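Local coordinates for protein Atp-dependent DNA ligase (Psychromonas sp., PDB 4D05) that probably seals nicks in DNA as a minimal-type ATP-dependent ligase, carrying the adenylate on itself before passing it to the DNA end, at residues Ala181-Leu189 against Ala201-Thr211; Trp52-Met62 against Leu117-Leu126. All blocks are in the same frame, centred on the assembly; numbering follows the deposited sequence.

Interaction 1 of 2, residues Ala181-Leu189 against Ala201-Thr211; sequences AEATVIAYL and AILVKNEEGVT. With SO4 (sulfate ion), chain E.
Val204 packs CG2 against Ala183 CB at 3.7 Å; alanine suits its place, since Ala183 CA is only 3.9 Å from Asn206 CA, the closest such pair. Main-chain bonds such as Lys205 N to Thr184 O, 2.9 Å, join the strands. Leu203 O accepts from Ile186 N at 2.9 Å and weakly from Ala187 N at 3.4 Å, a classic beta bulge.

Asn206 ends the pairing. Its CB lies 3.7 Å from Glu182 O and touches Ala183 CB; CG is set between backbone N and carbonyl carbon (chi1 73°), which brings OD1 back over the type I turn 206-209. There Asn206 OD1 accepts Glu208 N and Val210 N, both at 3.0 Å, from opposite faces of the amide plane, while ND2 donates to Tyr235 OH. A leucine here would probably leave Glu208 N and Val210 N without this acceptor and Tyr235 OH without its amide donor, the turn then relying on its main-chain bonds. Waters bridge Glu182 and Glu207, Glu182 OE2 bonds Thr234 OG1, and extended Lys205 carries NZ to two oxygens of a sulfate, probably from crystallisation.

This bulged antiparallel hairpin, leading through an Asx turn into strand 211-214, is consistent with the curved barrel of an OB domain.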
# COMPACT_ATOMS: atom_id res chain seq x y z
N ALA A 181 -1.56 3.25 13.21
CA ALA A 181 -2.91 2.98 13.66
C ALA A 181 -3.21 3.91 14.83
O ALA A 181 -2.31 4.64 15.29
CB ALA A 181 -3.03 1.59 14.08
N GLU A 182 -4.46 3.90 15.28
CA GLU A 182 -4.88 4.77 16.39
C GLU A 182 -5.13 4.04 17.71
O GLU A 182 -5.50 2.86 17.76
CB GLU A 182 -6.11 5.61 16.00
CG GLU A 182 -5.79 6.80 15.07
CD GLU A 182 -5.34 6.37 13.69
OE1 GLU A 182 -6.17 5.76 12.98
OE2 GLU A 182 -4.18 6.64 13.30
N ALA A 183 -4.94 4.78 18.80
CA ALA A 183 -5.20 4.24 20.13
C ALA A 183 -5.53 5.39 21.06
O ALA A 183 -5.20 6.54 20.76
CB ALA A 183 -3.99 3.50 20.68
N THR A 184 -6.13 5.06 22.20
CA THR A 184 -6.49 6.07 23.18
C THR A 184 -5.49 6.06 24.33
O THR A 184 -5.17 5.00 24.86
CB THR A 184 -7.91 5.80 23.71
OG1 THR A 184 -8.84 5.90 22.64
CG2 THR A 184 -8.31 6.78 24.82
N VAL A 185 -4.99 7.23 24.71
CA VAL A 185 -4.07 7.32 25.84
C VAL A 185 -4.88 7.08 27.12
O VAL A 185 -5.88 7.75 27.34
CB VAL A 185 -3.41 8.72 25.94
CG1 VAL A 185 -2.47 8.77 27.15
CG2 VAL A 185 -2.66 9.02 24.66
N ILE A 186 -4.45 6.13 27.96
CA ILE A 186 -5.22 5.84 29.18
C ILE A 186 -4.48 6.12 30.47
O ILE A 186 -5.12 6.29 31.51
CB ILE A 186 -5.79 4.39 29.20
CG1 ILE A 186 -4.69 3.31 29.24
CG2 ILE A 186 -6.63 4.12 27.95
CD1 ILE A 186 -5.21 1.91 29.48
N ALA A 187 -3.15 6.21 30.42
CA ALA A 187 -2.37 6.51 31.63
C ALA A 187 -0.97 6.95 31.26
O ALA A 187 -0.49 6.70 30.13
CB ALA A 187 -2.30 5.28 32.50
N TYR A 188 -0.33 7.62 32.21
CA TYR A 188 1.09 7.95 32.12
C TYR A 188 1.93 7.01 32.98
O TYR A 188 1.49 6.54 34.04
CB TYR A 188 1.36 9.36 32.62
CG TYR A 188 0.63 10.46 31.90
CD1 TYR A 188 0.45 10.42 30.53
CD2 TYR A 188 0.14 11.54 32.60
CE1 TYR A 188 -0.20 11.46 29.87
CE2 TYR A 188 -0.51 12.58 31.97
CZ TYR A 188 -0.66 12.54 30.60
OH TYR A 188 -1.30 13.58 29.98
N LEU A 189 3.17 6.80 32.53
CA LEU A 189 4.18 6.08 33.29
C LEU A 189 5.31 7.06 33.54
O LEU A 189 6.07 7.36 32.63
CB LEU A 189 4.69 4.85 32.52
CG LEU A 189 3.61 3.78 32.24
CD1 LEU A 189 4.15 2.63 31.38
CD2 LEU A 189 3.02 3.22 33.50
N ALA A 201 6.75 6.95 29.61
CA ALA A 201 5.98 6.27 28.59
C ALA A 201 4.52 6.54 28.81
O ALA A 201 4.13 7.08 29.84
CB ALA A 201 6.26 4.75 28.65
N ILE A 202 3.72 6.17 27.81
CA ILE A 202 2.26 6.17 27.96
C ILE A 202 1.74 4.76 27.86
O ILE A 202 2.39 3.88 27.27
CB ILE A 202 1.55 7.05 26.92
CG1 ILE A 202 1.89 6.59 25.50
CG2 ILE A 202 1.93 8.52 27.11
CD1 ILE A 202 1.24 7.39 24.37
N LEU A 203 0.57 4.55 28.45
CA LEU A 203 -0.18 3.33 28.18
C LEU A 203 -1.34 3.73 27.28
O LEU A 203 -2.01 4.71 27.53
CB LEU A 203 -0.72 2.75 29.46
CG LEU A 203 0.26 2.01 30.35
CD1 LEU A 203 -0.52 1.61 31.63
CD2 LEU A 203 0.92 0.79 29.67
N VAL A 204 -1.55 2.96 26.22
CA VAL A 204 -2.64 3.22 25.29
C VAL A 204 -3.48 1.96 25.13
O VAL A 204 -3.00 0.87 25.38
CB VAL A 204 -2.15 3.69 23.91
CG1 VAL A 204 -1.28 4.93 24.06
CG2 VAL A 204 -1.41 2.57 23.15
N LYS A 205 -4.72 2.14 24.69
CA LYS A 205 -5.57 1.01 24.33
C LYS A 205 -6.02 1.21 22.89
O LYS A 205 -6.61 2.25 22.54
CB LYS A 205 -6.77 0.90 25.26
CG LYS A 205 -7.63 -0.32 25.00
CD LYS A 205 -8.69 -0.49 26.09
CE LYS A 205 -9.55 -1.72 25.90
NZ LYS A 205 -10.57 -1.85 27.01
N ASN A 206 -5.70 0.25 22.04
CA ASN A 206 -5.92 0.42 20.61
C ASN A 206 -7.29 -0.09 20.18
O ASN A 206 -8.11 -0.52 21.02
CB ASN A 206 -4.78 -0.19 19.77
CG ASN A 206 -4.78 -1.71 19.73
OD1 ASN A 206 -5.70 -2.36 20.23
ND2 ASN A 206 -3.74 -2.29 19.15
N GLU A 207 -7.55 -0.01 18.88
CA GLU A 207 -8.87 -0.29 18.39
C GLU A 207 -9.18 -1.80 18.38
O GLU A 207 -10.33 -2.21 18.24
CB GLU A 207 -9.08 0.40 17.03
CG GLU A 207 -8.68 1.90 17.14
CD GLU A 207 -9.13 2.78 15.99
OE1 GLU A 207 -8.84 2.44 14.82
OE2 GLU A 207 -9.77 3.83 16.26
N GLU A 208 -8.17 -2.63 18.62
CA GLU A 208 -8.42 -4.06 18.78
C GLU A 208 -8.61 -4.46 20.24
O GLU A 208 -8.79 -5.65 20.53
CB GLU A 208 -7.25 -4.88 18.24
CG GLU A 208 -7.09 -4.92 16.74
CD GLU A 208 -5.93 -5.83 16.36
OE1 GLU A 208 -6.10 -7.07 16.33
OE2 GLU A 208 -4.82 -5.33 16.15
N GLY A 209 -8.54 -3.48 21.15
CA GLY A 209 -8.76 -3.72 22.56
C GLY A 209 -7.51 -4.14 23.32
O GLY A 209 -7.61 -4.66 24.44
N VAL A 210 -6.34 -3.93 22.71
CA VAL A 210 -5.09 -4.28 23.35
C VAL A 210 -4.49 -3.06 24.05
O VAL A 210 -4.38 -1.97 23.46
CB VAL A 210 -4.09 -4.82 22.33
CG1 VAL A 210 -2.75 -5.11 23.01
CG2 VAL A 210 -4.66 -6.07 21.66
N THR A 211 -4.14 -3.23 25.32
CA THR A 211 -3.46 -2.19 26.08
C THR A 211 -1.96 -2.48 26.10
O THR A 211 -1.51 -3.60 26.38
CB THR A 211 -4.01 -2.12 27.53
OG1 THR A 211 -5.38 -1.76 27.48
CG2 THR A 211 -3.27 -1.09 28.36
S SO4 E . -9.25 -3.88 29.72
O1 SO4 E . -9.13 -4.28 28.31
O2 SO4 E . -10.21 -4.77 30.38
O3 SO4 E . -7.93 -3.90 30.40
O4 SO4 E . -9.78 -2.51 29.73
O HOH W 1 -5.31 0.32 16.56
O HOH W 2 -6.49 2.21 14.20
O HOH W 3 -8.58 4.54 13.25
O HOH W 4 -8.95 3.71 20.72

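Interaction 2 of 2, residues Trp52-Met62 against Leu117-Leu126; sequences WFIASFPTTAM and LVTDTNSPYL. With SO4 (sulfate ion), chain G.
Tyr125 lies beside both aromatic residues of the helix end at Trp52 and Phe53, and the three form a cluster. The backbone sets Tyr125 CB over one face of the Phe53 ring, a CH-pi contact with CB 3.9 Å from the ring centroid; with CG anti to the carbonyl carbon (chi1 -47°) the phenol ring then runs out toward Trp52. Phe53 has its own CG anti to the backbone N (chi1 -174°), an orientation that brings CD1 to Tyr125 CG and CE1 to Tyr125 CB. The two rings are inclined to each other by 34°, an oblique meeting. Farther out, the tyrosine CZ reaches Trp52 CE3 at 3.9 Å, the side chains crossing at about a right angle. Pro124 CG covers a face of the tyrosine ring, and the ST turn, in which Tyr125 N donates to Ser123 OG at 3.0 Å, holds the backbone at the base of this side chain.

Leucine suits the next place because its two methyls can serve different neighbours. Leu126 CD2 meets Pro58 CD tip to tip at 4.0 Å, whereas CD1 reaches Met62 SE, the residue being present as selenomethionine, and also lies over a face of Phe57; Ile54 CA covers the opposite face of that ring. Thr121 turns OG1 back to Leu117 O, 2.8 Å away, a bond within the helix that satisfies the hydroxyl while it rests by Pro58 CD. Leu117 completes the apolar row, with CD2 on Pro58 CB at 4.1 Å and CD1 on Thr60 CG2.

Thus the loop between helix 51-54 and strand 62-67 packs on the C-terminal end of helix 107-121 and the turn leading into strand 126-128. Trp90 and Trp34 meet Phe53 and Phe57 edge-to-face, and Ile97 of strand 94-99 touches both Met62 and Leu126.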
# COMPACT_ATOMS: atom_id res chain seq x y z
N TRP A 52 -8.93 8.24 -26.69
CA TRP A 52 -7.55 8.09 -27.14
C TRP A 52 -6.66 7.46 -26.07
O TRP A 52 -5.58 6.91 -26.38
CB TRP A 52 -6.96 9.45 -27.59
CG TRP A 52 -7.27 10.59 -26.65
CD1 TRP A 52 -8.29 11.49 -26.77
CD2 TRP A 52 -6.57 10.94 -25.44
NE1 TRP A 52 -8.27 12.37 -25.73
CE2 TRP A 52 -7.22 12.07 -24.91
CE3 TRP A 52 -5.44 10.44 -24.78
CZ2 TRP A 52 -6.80 12.69 -23.73
CZ3 TRP A 52 -5.02 11.08 -23.60
CH2 TRP A 52 -5.70 12.19 -23.10
N PHE A 53 -7.07 7.53 -24.81
CA PHE A 53 -6.28 6.92 -23.73
C PHE A 53 -6.41 5.39 -23.77
O PHE A 53 -5.43 4.67 -23.60
CB PHE A 53 -6.75 7.45 -22.38
CG PHE A 53 -5.91 6.99 -21.22
CD1 PHE A 53 -4.73 7.69 -20.88
CD2 PHE A 53 -6.28 5.89 -20.45
CE1 PHE A 53 -3.95 7.25 -19.82
CE2 PHE A 53 -5.48 5.48 -19.40
CZ PHE A 53 -4.33 6.16 -19.09
N ILE A 54 -7.61 4.89 -24.03
CA ILE A 54 -7.87 3.45 -23.96
C ILE A 54 -7.93 2.78 -25.34
O ILE A 54 -8.03 1.56 -25.43
CB ILE A 54 -9.18 3.16 -23.24
CG1 ILE A 54 -10.35 3.75 -24.03
CG2 ILE A 54 -9.13 3.66 -21.76
CD1 ILE A 54 -11.74 3.31 -23.51
N ALA A 55 -7.89 3.56 -26.42
CA ALA A 55 -8.17 3.04 -27.75
C ALA A 55 -7.33 1.83 -28.18
O ALA A 55 -7.84 0.94 -28.88
CB ALA A 55 -8.01 4.13 -28.78
N SER A 56 -6.07 1.81 -27.77
CA SER A 56 -5.16 0.75 -28.17
C SER A 56 -5.24 -0.51 -27.30
O SER A 56 -4.65 -1.53 -27.62
CB SER A 56 -3.73 1.28 -28.10
OG SER A 56 -3.41 1.50 -26.72
N PHE A 57 -5.90 -0.40 -26.15
CA PHE A 57 -5.84 -1.46 -25.14
C PHE A 57 -6.41 -2.76 -25.69
O PHE A 57 -7.40 -2.75 -26.44
CB PHE A 57 -6.63 -1.08 -23.87
CG PHE A 57 -6.00 -0.01 -23.00
CD1 PHE A 57 -4.88 0.72 -23.41
CD2 PHE A 57 -6.55 0.24 -21.77
CE1 PHE A 57 -4.34 1.71 -22.58
CE2 PHE A 57 -6.05 1.21 -20.93
CZ PHE A 57 -4.93 1.96 -21.32
N PRO A 58 -5.83 -3.89 -25.31
CA PRO A 58 -6.38 -5.20 -25.65
C PRO A 58 -7.66 -5.46 -24.84
O PRO A 58 -7.92 -4.75 -23.88
CB PRO A 58 -5.27 -6.16 -25.22
CG PRO A 58 -4.62 -5.47 -24.08
CD PRO A 58 -4.64 -4.00 -24.45
N THR A 59 -8.46 -6.44 -25.25
CA THR A 59 -9.71 -6.69 -24.57
C THR A 59 -9.54 -7.64 -23.38
O THR A 59 -10.47 -7.88 -22.62
CB THR A 59 -10.83 -7.15 -25.52
OG1 THR A 59 -10.35 -8.19 -26.36
CG2 THR A 59 -11.27 -5.98 -26.43
N THR A 60 -8.32 -8.14 -23.19
CA THR A 60 -8.00 -8.94 -22.00
C THR A 60 -8.24 -8.07 -20.77
O THR A 60 -7.82 -6.92 -20.73
CB THR A 60 -6.53 -9.34 -22.03
OG1 THR A 60 -6.26 -10.07 -23.24
CG2 THR A 60 -6.16 -10.17 -20.84
N ALA A 61 -8.96 -8.59 -19.78
CA ALA A 61 -9.14 -7.82 -18.54
C ALA A 61 -7.82 -7.62 -17.83
O ALA A 61 -6.98 -8.52 -17.79
CB ALA A 61 -10.12 -8.52 -17.64
N MSE A 62 -7.64 -6.43 -17.27
CA MSE A 62 -6.40 -6.07 -16.61
C MSE A 62 -6.64 -5.30 -15.30
O MSE A 62 -7.56 -4.50 -15.21
CB MSE A 62 -5.52 -5.17 -17.54
CG MSE A 62 -5.17 -5.87 -18.91
SE MSE A 62 -4.03 -4.75 -20.02
CE MSE A 62 -5.44 -3.54 -20.65
N LEU A 117 1.32 -8.28 -23.92
CA LEU A 117 0.24 -7.33 -24.11
C LEU A 117 0.77 -5.89 -24.16
O LEU A 117 0.41 -5.10 -25.05
CB LEU A 117 -0.81 -7.46 -23.00
CG LEU A 117 -1.62 -8.76 -22.95
CD1 LEU A 117 -2.52 -8.69 -21.72
CD2 LEU A 117 -2.44 -8.96 -24.21
N VAL A 118 1.62 -5.52 -23.20
CA VAL A 118 2.17 -4.18 -23.17
C VAL A 118 3.04 -3.88 -24.41
O VAL A 118 2.90 -2.80 -25.02
CB VAL A 118 2.93 -3.93 -21.84
CG1 VAL A 118 3.74 -2.64 -21.91
CG2 VAL A 118 1.95 -3.91 -20.67
N THR A 119 3.90 -4.82 -24.78
CA THR A 119 4.79 -4.62 -25.94
C THR A 119 4.00 -4.49 -27.25
O THR A 119 4.26 -3.57 -28.08
CB THR A 119 5.86 -5.75 -26.02
OG1 THR A 119 6.64 -5.74 -24.81
CG2 THR A 119 6.80 -5.50 -27.19
N ASP A 120 3.00 -5.34 -27.41
CA ASP A 120 2.17 -5.36 -28.63
C ASP A 120 1.31 -4.09 -28.74
O ASP A 120 1.12 -3.54 -29.80
CB ASP A 120 1.27 -6.59 -28.65
CG ASP A 120 2.04 -7.89 -28.96
OD1 ASP A 120 3.25 -7.81 -29.28
OD2 ASP A 120 1.43 -8.97 -28.88
N THR A 121 0.77 -3.64 -27.63
CA THR A 121 -0.05 -2.44 -27.61
C THR A 121 0.81 -1.21 -27.96
O THR A 121 0.36 -0.33 -28.69
CB THR A 121 -0.71 -2.28 -26.21
OG1 THR A 121 -1.56 -3.40 -25.96
CG2 THR A 121 -1.51 -1.02 -26.13
N ASN A 122 2.04 -1.16 -27.43
CA ASN A 122 3.01 -0.10 -27.75
C ASN A 122 2.44 1.28 -27.56
O ASN A 122 2.58 2.16 -28.42
CB ASN A 122 3.54 -0.27 -29.18
CG ASN A 122 4.83 0.51 -29.42
OD1 ASN A 122 5.64 0.68 -28.53
ND2 ASN A 122 5.00 1.00 -30.63
N SER A 123 1.79 1.50 -26.42
CA SER A 123 1.19 2.79 -26.12
C SER A 123 1.85 3.44 -24.91
O SER A 123 2.18 2.74 -23.95
CB SER A 123 -0.28 2.60 -25.83
OG SER A 123 -0.86 3.76 -25.32
N PRO A 124 2.04 4.77 -24.95
CA PRO A 124 2.52 5.43 -23.74
C PRO A 124 1.59 5.24 -22.54
O PRO A 124 2.05 5.35 -21.39
CB PRO A 124 2.56 6.91 -24.15
CG PRO A 124 1.51 7.03 -25.20
CD PRO A 124 1.65 5.75 -25.98
N TYR A 125 0.32 4.94 -22.79
CA TYR A 125 -0.68 4.94 -21.72
C TYR A 125 -0.80 3.58 -21.01
O TYR A 125 -1.49 3.47 -20.01
CB TYR A 125 -2.04 5.35 -22.27
CG TYR A 125 -2.00 6.56 -23.14
CD1 TYR A 125 -1.47 7.76 -22.68
CD2 TYR A 125 -2.49 6.50 -24.45
CE1 TYR A 125 -1.42 8.88 -23.52
CE2 TYR A 125 -2.43 7.60 -25.28
CZ TYR A 125 -1.90 8.79 -24.81
OH TYR A 125 -1.83 9.88 -25.63
N LEU A 126 -0.11 2.56 -21.53
CA LEU A 126 -0.20 1.20 -20.96
C LEU A 126 1.19 0.65 -20.75
O LEU A 126 1.99 0.51 -21.69
CB LEU A 126 -1.00 0.24 -21.86
CG LEU A 126 -1.20 -1.18 -21.34
CD1 LEU A 126 -2.15 -1.18 -20.15
CD2 LEU A 126 -1.74 -2.11 -22.42
S SO4 G . -8.99 -12.79 -20.29
O1 SO4 G . -8.39 -12.87 -21.65
O2 SO4 G . -10.01 -13.86 -20.24
O3 SO4 G . -7.90 -13.10 -19.25
O4 SO4 G . -9.65 -11.45 -20.07

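In the fold
The two contacts lie on opposite sides of the chain's centre, their centres 49 Å apart, and share no element. Interaction 1 holds neighbouring strands of the OB-like domain, close in sequence, mainly through main-chain hydrogen bonds; the face with Ala183, Val185, Ile202 and Val204 is buried, whereas the one with Thr184, Leu203 and Lys205 is more exposed and mixes apolar and charged groups. Interaction 2, in the adenylation domain, joins parts distant in sequence, and side-chain packing of aromatic rings, proline and leucine does the work. Both are partly buried and neither forms the AMP pocket: Met62 is about 12 Å from the nucleotide and Glu182 about 14 Å, measured from their side chains.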